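PDB 3TIS: protein YrdA from Escherichia coli, which probably binds zinc as a trimeric member of the gamma-class carbonic anhydrase family, built on a left-handed parallel beta-helix. Local coordinates for residues S109-G114 and S127-N132; D29-D34 and V48-I53; R17-D22 and K169-Y174. The protein carries 1 engineered substitution. One frame throughout, in Å; residues are numbered along the deposited sequence.

Contact 1: residues S109-G114 and S127-N132; sequences SILLDG and SLVPQN
S109 OG takes the backbone N-H of S127 at 3.0 Å, a side-chain bond that starts the pairing one residue ahead of the strands; the S127 hydroxyl turns instead to G124 O. I110 then alternates its two backbone groups: its N gives to S127 O, and its O receives V129 N at 2.8 Å in an almost straight bond (176°). On the same face, I110 CB meets L128 CD2 at 3.6 Å, the two chains crossing at a slant. The L128 methyl comes this close because CG stands anti to the backbone N (chi1 -178°). These are successive rungs of the left-handed parallel beta-helix of the hexapeptide-repeat family, serine beside serine and, in the strands, aliphatic beside aliphatic. L111 points to the other face, where its CG touches V129 CG2 at 3.7 Å in the buried interior. L112 N closes the ladder on V129 O, while its CB packs against Q131 CG at 3.8 Å. At the corner D113 O accepts N132 N (2.9 Å); D113 OD1 is bonded to H95 and T68, with the Q131 amide alongside, turned 87° from the carboxylate. G114, at positive phi, admits no CB: the preceding carbonyl O and N132 OD1 bar it.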
loop_
_atom_site.group_PDB
_atom_site.type_symbol
_atom_site.label_atom_id
_atom_site.label_comp_id
_atom_site.label_asym_id
_atom_site.label_seq_id
_atom_site.Cartn_x
_atom_site.Cartn_y
_atom_site.Cartn_z
ATOM N N SER B 109 -8.895 -2.662 -0.606
ATOM C CA SER B 109 -9.297 -3.966 -1.112
ATOM C C SER B 109 -8.283 -4.539 -2.082
ATOM O O SER B 109 -7.448 -3.815 -2.643
ATOM C CB SER B 109 -10.662 -3.881 -1.792
ATOM O OG SER B 109 -11.684 -3.717 -0.826
ATOM N N ILE B 110 -8.360 -5.851 -2.265
ATOM C CA ILE B 110 -7.469 -6.566 -3.166
ATOM C C ILE B 110 -8.316 -7.451 -4.063
ATOM O O ILE B 110 -9.045 -8.312 -3.577
ATOM C CB ILE B 110 -6.495 -7.479 -2.395
ATOM C CG1 ILE B 110 -5.630 -6.648 -1.447
ATOM C CG2 ILE B 110 -5.621 -8.255 -3.379
ATOM C CD1 ILE B 110 -4.772 -7.484 -0.534
ATOM N N LEU B 111 -8.228 -7.228 -5.367
ATOM C CA LEU B 111 -8.978 -8.029 -6.324
ATOM C C LEU B 111 -7.966 -8.828 -7.118
ATOM O O LEU B 111 -7.104 -8.261 -7.787
ATOM C CB LEU B 111 -9.811 -7.137 -7.256
ATOM C CG LEU B 111 -11.206 -6.732 -6.753
ATOM C CD1 LEU B 111 -11.083 -5.951 -5.455
ATOM C CD2 LEU B 111 -11.918 -5.906 -7.820
ATOM N N LEU B 112 -8.068 -10.150 -7.034
ATOM C CA LEU B 112 -7.134 -11.023 -7.726
ATOM C C LEU B 112 -7.556 -11.427 -9.140
ATOM O O LEU B 112 -8.673 -11.159 -9.589
ATOM C CB LEU B 112 -6.874 -12.264 -6.874
ATOM C CG LEU B 112 -6.324 -11.950 -5.478
ATOM C CD1 LEU B 112 -6.192 -13.231 -4.669
ATOM C CD2 LEU B 112 -4.977 -11.243 -5.594
ATOM N N ASP B 113 -6.629 -12.086 -9.824
ATOM C CA ASP B 113 -6.791 -12.535 -11.195
ATOM C C ASP B 113 -8.033 -13.367 -11.487
ATOM O O ASP B 113 -8.397 -14.263 -10.719
ATOM C CB ASP B 113 -5.538 -13.316 -11.592
ATOM C CG ASP B 113 -4.266 -12.551 -11.279
ATOM O OD1 ASP B 113 -3.795 -11.778 -12.138
ATOM O OD2 ASP B 113 -3.750 -12.703 -10.153
ATOM N N GLY B 114 -8.676 -13.060 -12.610
ATOM C CA GLY B 114 -9.854 -13.797 -13.019
ATOM C C GLY B 114 -11.143 -13.327 -12.385
ATOM O O GLY B 114 -12.229 -13.745 -12.795
ATOM N N SER B 127 -11.476 -5.361 1.622
ATOM C CA SER B 127 -11.977 -6.663 1.179
ATOM C C SER B 127 -10.969 -7.413 0.305
ATOM O O SER B 127 -10.031 -6.824 -0.231
ATOM C CB SER B 127 -13.284 -6.496 0.393
ATOM O OG SER B 127 -14.277 -5.847 1.168
ATOM N N LEU B 128 -11.182 -8.717 0.169
ATOM C CA LEU B 128 -10.327 -9.562 -0.653
ATOM C C LEU B 128 -11.226 -10.345 -1.606
ATOM O O LEU B 128 -12.087 -11.110 -1.175
ATOM C CB LEU B 128 -9.513 -10.529 0.231
ATOM C CG LEU B 128 -8.499 -11.513 -0.382
ATOM C CD1 LEU B 128 -9.214 -12.567 -1.214
ATOM C CD2 LEU B 128 -7.486 -10.760 -1.231
ATOM N N VAL B 129 -11.030 -10.132 -2.902
ATOM C CA VAL B 129 -11.809 -10.834 -3.907
ATOM C C VAL B 129 -10.928 -11.932 -4.492
ATOM O O VAL B 129 -9.949 -11.655 -5.183
ATOM C CB VAL B 129 -12.277 -9.877 -5.021
ATOM C CG1 VAL B 129 -13.005 -10.650 -6.105
ATOM C CG2 VAL B 129 -13.206 -8.837 -4.441
ATOM N N PRO B 130 -11.264 -13.200 -4.200
ATOM C CA PRO B 130 -10.550 -14.398 -4.656
ATOM C C PRO B 130 -10.461 -14.489 -6.176
ATOM O O PRO B 130 -11.265 -13.884 -6.894
ATOM C CB PRO B 130 -11.384 -15.537 -4.079
ATOM C CG PRO B 130 -12.032 -14.932 -2.888
ATOM C CD PRO B 130 -12.434 -13.579 -3.391
ATOM N N GLN B 131 -9.492 -15.257 -6.660
ATOM C CA GLN B 131 -9.311 -15.428 -8.094
ATOM C C GLN B 131 -10.561 -16.044 -8.692
ATOM O O GLN B 131 -11.230 -16.855 -8.047
ATOM C CB GLN B 131 -8.127 -16.344 -8.385
ATOM C CG GLN B 131 -6.821 -15.910 -7.758
ATOM C CD GLN B 131 -5.647 -16.692 -8.307
ATOM O OE1 GLN B 131 -5.705 -17.916 -8.414
ATOM N NE2 GLN B 131 -4.574 -15.992 -8.655
ATOM N N ASN B 132 -10.867 -15.649 -9.924
ATOM C CA ASN B 132 -12.024 -16.155 -10.650
ATOM C C ASN B 132 -13.340 -15.973 -9.908
ATOM O O ASN B 132 -14.317 -16.653 -10.203
ATOM C CB ASN B 132 -11.830 -17.637 -10.978
ATOM C CG ASN B 132 -10.539 -17.901 -11.727
ATOM O OD1 ASN B 132 -10.318 -17.367 -12.817
ATOM N ND2 ASN B 132 -9.676 -18.727 -11.145
#

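Contact 2: residues D29-D34 and V48-I53; sequences DVRLAD and VHYVQI
Y50 carries the main side-chain contact, its ring lying almost flat against the guanidinium of R31, with planes 11° apart and centres 4.2 Å apart. R31 NH1 sits over one face of the ring toward its rim, 3.4 Å from Y50 CD1, in a cation-pi stack. The tyrosine ring stands beside R31 because its CG lies between the backbone N and the carbonyl carbon (chi1 70°), the crowded position. R31 is itself steered by D29, two residues earlier in the chain, at the corner before the strand: R31 NE forms a salt bridge to D29 OD1 at 2.9 Å, approaching from above the carboxylate plane, and NH2 adds a weak bond to OD2. Were R31 replaced by an alanine, the D29 carboxylate would probably lose its charged mate and this face of the Y50 ring its flat cover.

V51 brings the backbone ladder, its N giving to D29 O and its O receiving R31 N at 2.8 Å. Beta-branched, it suits an extended strand, and its side chain joins that of V30 on the buried face. Strands 30-32 and 50-53 run parallel, their axes 4.8 Å apart at closest approach and 6° from exact alignment, as adjacent coils of one face of the left-handed beta-helix, each reached after a full turn of chain.

Q52 faces the same way as R31, an amide suited to a partly exposed face. Its OE1 lies in the guanidinium plane at the edge, but at 3.6 Å from R31 NH1 it is only a neighbour. I53 returns to the interior, where its CD1 meets L32 CD2 at 3.6 Å, the two side chains running alongside each other. The I53 N-H goes to R31 O, and I53 O accepts A33 N at 3.1 Å.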
loop_
_atom_site.group_PDB
_atom_site.type_symbol
_atom_site.label_atom_id
_atom_site.label_comp_id
_atom_site.label_asym_id
_atom_site.label_seq_id
_atom_site.Cartn_x
_atom_site.Cartn_y
_atom_site.Cartn_z
ATOM N N ASP B 29 1.353 -0.862 -22.121
ATOM C CA ASP B 29 0.042 -0.886 -22.757
ATOM C C ASP B 29 -1.081 -0.510 -21.802
ATOM O O ASP B 29 -1.850 -1.373 -21.363
ATOM C CB ASP B 29 -0.220 -2.283 -23.325
ATOM C CG ASP B 29 -1.262 -2.285 -24.427
ATOM O OD1 ASP B 29 -2.033 -1.304 -24.538
ATOM O OD2 ASP B 29 -1.313 -3.281 -25.179
ATOM N N VAL B 30 -1.177 0.778 -21.488
ATOM C CA VAL B 30 -2.213 1.266 -20.591
ATOM C C VAL B 30 -3.086 2.286 -21.317
ATOM O O VAL B 30 -2.595 3.290 -21.826
ATOM C CB VAL B 30 -1.592 1.912 -19.335
ATOM C CG1 VAL B 30 -2.688 2.422 -18.409
ATOM C CG2 VAL B 30 -0.722 0.897 -18.618
ATOM N N ARG B 31 -4.384 2.018 -21.364
ATOM C CA ARG B 31 -5.327 2.901 -22.038
ATOM C C ARG B 31 -6.234 3.635 -21.054
ATOM O O ARG B 31 -7.000 3.013 -20.314
ATOM C CB ARG B 31 -6.181 2.085 -23.013
ATOM C CG ARG B 31 -5.353 1.188 -23.921
ATOM C CD ARG B 31 -5.924 -0.220 -24.006
ATOM N NE ARG B 31 -4.939 -1.161 -24.533
ATOM C CZ ARG B 31 -5.214 -2.404 -24.915
ATOM N NH1 ARG B 31 -6.455 -2.870 -24.831
ATOM N NH2 ARG B 31 -4.246 -3.178 -25.390
ATOM N N LEU B 32 -6.152 4.958 -21.051
ATOM C CA LEU B 32 -6.984 5.752 -20.163
ATOM C C LEU B 32 -7.998 6.534 -20.990
ATOM O O LEU B 32 -7.624 7.418 -21.761
ATOM C CB LEU B 32 -6.121 6.722 -19.349
ATOM C CG LEU B 32 -4.960 6.112 -18.559
ATOM C CD1 LEU B 32 -4.294 7.183 -17.724
ATOM C CD2 LEU B 32 -5.479 5.003 -17.664
ATOM N N ALA B 33 -9.278 6.201 -20.838
ATOM C CA ALA B 33 -10.342 6.886 -21.571
ATOM C C ALA B 33 -10.520 8.297 -21.024
ATOM O O ALA B 33 -9.920 8.659 -20.016
ATOM C CB ALA B 33 -11.648 6.108 -21.456
ATOM N N ASP B 34 -11.355 9.093 -21.684
ATOM C CA ASP B 34 -11.570 10.465 -21.250
ATOM C C ASP B 34 -11.977 10.577 -19.790
ATOM O O ASP B 34 -12.608 9.681 -19.231
ATOM C CB ASP B 34 -12.647 11.152 -22.095
ATOM C CG ASP B 34 -12.356 11.107 -23.578
ATOM O OD1 ASP B 34 -11.174 11.225 -23.958
ATOM O OD2 ASP B 34 -13.318 10.968 -24.364
ATOM N N VAL B 48 3.323 -7.042 -19.141
ATOM C CA VAL B 48 3.149 -8.397 -19.660
ATOM C C VAL B 48 1.746 -8.612 -20.230
ATOM O O VAL B 48 1.434 -9.672 -20.768
ATOM C CB VAL B 48 3.455 -9.462 -18.571
ATOM C CG1 VAL B 48 4.926 -9.393 -18.188
ATOM C CG2 VAL B 48 2.582 -9.239 -17.351
ATOM N N HIS B 49 0.905 -7.595 -20.108
ATOM C CA HIS B 49 -0.452 -7.647 -20.641
ATOM C C HIS B 49 -1.013 -6.232 -20.578
ATOM O O HIS B 49 -0.423 -5.361 -19.947
ATOM C CB HIS B 49 -1.326 -8.611 -19.834
ATOM C CG HIS B 49 -2.182 -9.493 -20.687
ATOM N ND1 HIS B 49 -3.039 -8.996 -21.646
ATOM C CD2 HIS B 49 -2.289 -10.841 -20.751
ATOM C CE1 HIS B 49 -3.633 -10.000 -22.267
ATOM N NE2 HIS B 49 -3.196 -11.130 -21.743
ATOM N N TYR B 50 -2.148 -5.995 -21.219
ATOM C CA TYR B 50 -2.716 -4.653 -21.242
ATOM C C TYR B 50 -3.608 -4.284 -20.060
ATOM O O TYR B 50 -4.101 -5.150 -19.334
ATOM C CB TYR B 50 -3.493 -4.448 -22.552
ATOM C CG TYR B 50 -4.789 -5.238 -22.664
ATOM C CD1 TYR B 50 -5.964 -4.783 -22.056
ATOM C CD2 TYR B 50 -4.836 -6.446 -23.363
ATOM C CE1 TYR B 50 -7.153 -5.512 -22.140
ATOM C CE2 TYR B 50 -6.022 -7.185 -23.453
ATOM C CZ TYR B 50 -7.175 -6.711 -22.838
ATOM O OH TYR B 50 -8.343 -7.440 -22.908
ATOM N N VAL B 51 -3.793 -2.978 -19.877
ATOM C CA VAL B 51 -4.655 -2.437 -18.829
ATOM C C VAL B 51 -5.546 -1.397 -19.493
ATOM O O VAL B 51 -5.061 -0.373 -19.979
ATOM C CB VAL B 51 -3.858 -1.753 -17.706
ATOM C CG1 VAL B 51 -4.819 -1.029 -16.757
ATOM C CG2 VAL B 51 -3.052 -2.784 -16.942
ATOM N N GLN B 52 -6.847 -1.672 -19.517
ATOM C CA GLN B 52 -7.814 -0.779 -20.138
ATOM C C GLN B 52 -8.730 -0.196 -19.083
ATOM O O GLN B 52 -9.360 -0.923 -18.314
ATOM C CB GLN B 52 -8.624 -1.534 -21.189
ATOM C CG GLN B 52 -9.688 -0.715 -21.891
ATOM C CD GLN B 52 -10.381 -1.510 -22.987
ATOM O OE1 GLN B 52 -9.805 -1.755 -24.049
ATOM N NE2 GLN B 52 -11.613 -1.936 -22.723
ATOM N N ILE B 53 -8.803 1.130 -19.069
ATOM C CA ILE B 53 -9.600 1.845 -18.096
ATOM C C ILE B 53 -10.641 2.727 -18.760
ATOM O O ILE B 53 -10.314 3.563 -19.600
ATOM C CB ILE B 53 -8.685 2.696 -17.198
ATOM C CG1 ILE B 53 -7.690 1.774 -16.477
ATOM C CG2 ILE B 53 -9.510 3.515 -16.226
ATOM C CD1 ILE B 53 -6.810 2.479 -15.452
#

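Contact 3: residues R17-D22 and K169-Y174; sequences RVMIDD and KWKDEY
K171 reaches from the helix across to the R17-D22 segment, laying its methylene chain beside M19 before its ammonium group meets the backbone of R17. With chi1 at 169° the lysine chain starts off opposite its backbone N, and further bends along the chain bring K171 NZ round to R17 O at 3.0 Å; the donor is tilted 18° from the carbonyl plane. On the way K171 CG presses on M19 CB at 3.4 Å, a tight approach. A long aliphatic stem with a charged end suits this largely buried place, since the stem packs against methionine while the ammonium group finds acceptors: R17 O, the D172 carboxylate (K171 NZ to D172 OD1 3.3 Å) and D35. The two carboxylates would probably favour the protonated lysine.

M19 bends at its last torsion, and M19 SD lies 4.1 Å from Y174 CB, the two side chains crossing at an angle. Flexible and unbranched, methionine can run its CB along K171 CG and still bring SD to Y174.

R17 runs along the outer side of the contact. Its NE is salt-bridged to D35, so this aspartate ties together R17 and K171; R17 NE and K171 NZ stand 4.8 Å apart. A water joins the arginine to the helix: it donates to D172 OD2 at 2.8 Å and accepts a weak bond from R17 NE.

Strand 19-20 ends its sheet within this chain, next to strand 37-38, and helix 154-175 runs along the outside of the beta-helix as in other gamma-class relatives. The Y174 and W39 rings meet edge-to-face, while Y174 OH bonds to D47 of the third subunit and E173 forms a salt bridge with R8 of that same subunit.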
loop_
_atom_site.group_PDB
_atom_site.type_symbol
_atom_site.label_atom_id
_atom_site.label_comp_id
_atom_site.label_asym_id
_atom_site.label_seq_id
_atom_site.Cartn_x
_atom_site.Cartn_y
_atom_site.Cartn_z
ATOM N N ARG B 17 -8.831 15.330 -21.068
ATOM C CA ARG B 17 -9.012 15.744 -19.683
ATOM C C ARG B 17 -8.547 14.678 -18.675
ATOM O O ARG B 17 -9.087 14.563 -17.568
ATOM C CB ARG B 17 -10.481 16.114 -19.440
ATOM C CG ARG B 17 -10.979 17.249 -20.336
ATOM C CD ARG B 17 -12.421 17.639 -20.035
ATOM N NE ARG B 17 -13.359 16.538 -20.248
ATOM C CZ ARG B 17 -13.667 16.028 -21.438
ATOM N NH1 ARG B 17 -13.112 16.518 -22.541
ATOM N NH2 ARG B 17 -14.528 15.021 -21.528
ATOM N N VAL B 18 -7.535 13.912 -19.066
ATOM C CA VAL B 18 -6.992 12.875 -18.206
ATOM C C VAL B 18 -5.964 13.468 -17.254
ATOM O O VAL B 18 -5.087 14.220 -17.676
ATOM C CB VAL B 18 -6.295 11.773 -19.032
ATOM C CG1 VAL B 18 -5.516 10.850 -18.116
ATOM C CG2 VAL B 18 -7.328 10.984 -19.835
ATOM N N MET B 19 -6.076 13.136 -15.973
ATOM C CA MET B 19 -5.111 13.617 -14.989
ATOM C C MET B 19 -4.239 12.466 -14.493
ATOM O O MET B 19 -4.728 11.362 -14.244
ATOM C CB MET B 19 -5.796 14.238 -13.771
ATOM C CG MET B 19 -4.794 14.516 -12.643
ATOM S SD MET B 19 -5.494 14.833 -11.013
ATOM C CE MET B 19 -5.750 13.139 -10.411
ATOM N N ILE B 20 -2.946 12.731 -14.358
ATOM C CA ILE B 20 -2.000 11.745 -13.850
ATOM C C ILE B 20 -0.999 12.503 -12.986
ATOM O O ILE B 20 -0.123 13.195 -13.505
ATOM C CB ILE B 20 -1.246 11.032 -14.989
ATOM C CG1 ILE B 20 -2.237 10.369 -15.942
ATOM C CG2 ILE B 20 -0.322 9.970 -14.408
ATOM C CD1 ILE B 20 -1.594 9.791 -17.176
ATOM N N ASP B 21 -1.148 12.392 -11.670
ATOM C CA ASP B 21 -0.253 13.078 -10.740
ATOM C C ASP B 21 1.189 12.794 -11.116
ATOM O O ASP B 21 1.511 11.692 -11.548
ATOM C CB ASP B 21 -0.486 12.598 -9.308
ATOM C CG ASP B 21 0.179 13.499 -8.289
ATOM O OD1 ASP B 21 -0.389 14.569 -7.996
ATOM O OD2 ASP B 21 1.272 13.158 -7.795
ATOM N N ASP B 22 2.062 13.776 -10.941
ATOM C CA ASP B 22 3.470 13.591 -11.283
ATOM C C ASP B 22 4.203 12.553 -10.433
ATOM O O ASP B 22 5.272 12.090 -10.821
ATOM C CB ASP B 22 4.216 14.928 -11.208
ATOM C CG ASP B 22 3.894 15.837 -12.385
ATOM O OD1 ASP B 22 4.079 15.397 -13.545
ATOM O OD2 ASP B 22 3.459 16.988 -12.157
ATOM N N LYS B 169 -14.729 15.965 -11.144
ATOM C CA LYS B 169 -14.656 17.365 -10.755
ATOM C C LYS B 169 -13.384 17.671 -9.977
ATOM O O LYS B 169 -12.689 18.648 -10.270
ATOM C CB LYS B 169 -15.871 17.740 -9.899
ATOM C CG LYS B 169 -17.187 17.807 -10.655
ATOM C CD LYS B 169 -18.374 17.920 -9.698
ATOM C CE LYS B 169 -18.248 19.115 -8.753
ATOM N NZ LYS B 169 -19.368 19.164 -7.761
ATOM N N TRP B 170 -13.088 16.848 -8.976
ATOM C CA TRP B 170 -11.894 17.059 -8.173
ATOM C C TRP B 170 -10.678 16.941 -9.074
ATOM O O TRP B 170 -9.681 17.642 -8.889
ATOM C CB TRP B 170 -11.835 16.051 -7.019
ATOM C CG TRP B 170 -12.913 16.295 -6.000
ATOM C CD1 TRP B 170 -13.413 17.505 -5.622
ATOM C CD2 TRP B 170 -13.625 15.313 -5.235
ATOM N NE1 TRP B 170 -14.395 17.343 -4.677
ATOM C CE2 TRP B 170 -14.546 16.008 -4.419
ATOM C CE3 TRP B 170 -13.577 13.915 -5.158
ATOM C CZ2 TRP B 170 -15.413 15.353 -3.538
ATOM C CZ3 TRP B 170 -14.444 13.263 -4.277
ATOM C CH2 TRP B 170 -15.347 13.982 -3.482
ATOM N N LYS B 171 -10.773 16.065 -10.065
ATOM C CA LYS B 171 -9.693 15.875 -11.020
ATOM C C LYS B 171 -9.480 17.178 -11.785
ATOM O O LYS B 171 -8.357 17.660 -11.907
ATOM C CB LYS B 171 -10.050 14.759 -11.999
ATOM C CG LYS B 171 -9.118 14.671 -13.182
ATOM C CD LYS B 171 -9.861 14.224 -14.420
ATOM C CE LYS B 171 -10.916 15.247 -14.819
ATOM N NZ LYS B 171 -11.637 14.852 -16.062
ATOM N N ASP B 172 -10.568 17.742 -12.299
ATOM C CA ASP B 172 -10.505 18.990 -13.058
ATOM C C ASP B 172 -9.966 20.165 -12.249
ATOM O O ASP B 172 -9.273 21.024 -12.787
ATOM C CB ASP B 172 -11.885 19.358 -13.617
ATOM C CG ASP B 172 -12.316 18.449 -14.751
ATOM O OD1 ASP B 172 -11.447 18.086 -15.575
ATOM O OD2 ASP B 172 -13.519 18.111 -14.828
ATOM N N GLU B 173 -10.288 20.217 -10.963
ATOM C CA GLU B 173 -9.795 21.305 -10.139
ATOM C C GLU B 173 -8.273 21.315 -10.093
ATOM O O GLU B 173 -7.664 22.381 -10.027
ATOM C CB GLU B 173 -10.363 21.217 -8.725
ATOM C CG GLU B 173 -11.734 21.857 -8.599
ATOM C CD GLU B 173 -12.183 22.013 -7.161
ATOM O OE1 GLU B 173 -12.486 20.989 -6.513
ATOM O OE2 GLU B 173 -12.227 23.165 -6.676
ATOM N N TYR B 174 -7.660 20.135 -10.134
ATOM C CA TYR B 174 -6.201 20.046 -10.102
ATOM C C TYR B 174 -5.575 20.365 -11.453
ATOM O O TYR B 174 -4.475 20.915 -11.518
ATOM C CB TYR B 174 -5.737 18.662 -9.625
ATOM C CG TYR B 174 -5.859 18.466 -8.127
ATOM C CD1 TYR B 174 -7.069 18.084 -7.549
ATOM C CD2 TYR B 174 -4.773 18.708 -7.285
ATOM C CE1 TYR B 174 -7.195 17.946 -6.167
ATOM C CE2 TYR B 174 -4.891 18.577 -5.902
ATOM C CZ TYR B 174 -6.105 18.195 -5.351
ATOM O OH TYR B 174 -6.229 18.068 -3.987
HETATM O O HOH W 1 -14.538 17.259 -17.254
#

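In the fold
Contacts 1 and 2 both join successive coils of the beta-helix, but on two different sheets, with centres about 19 Å apart and nearest atoms about 9 Å apart; along the chain contact 2 closes before contact 1 opens. Contact 3 brings the C-terminal helix back to one of the first coils, so its loop encloses both of the others. It touches contact 2 through L32 CD1, 3.8 Å from I20 CD1, but lies about 28 Å from contact 1, centre to centre, on the opposite side of the chain's centre. A bound zinc ion lies about 6 Å from the D113 side chain of contact 1; the Y174 side chain of contact 3 is about 11 Å from a different one.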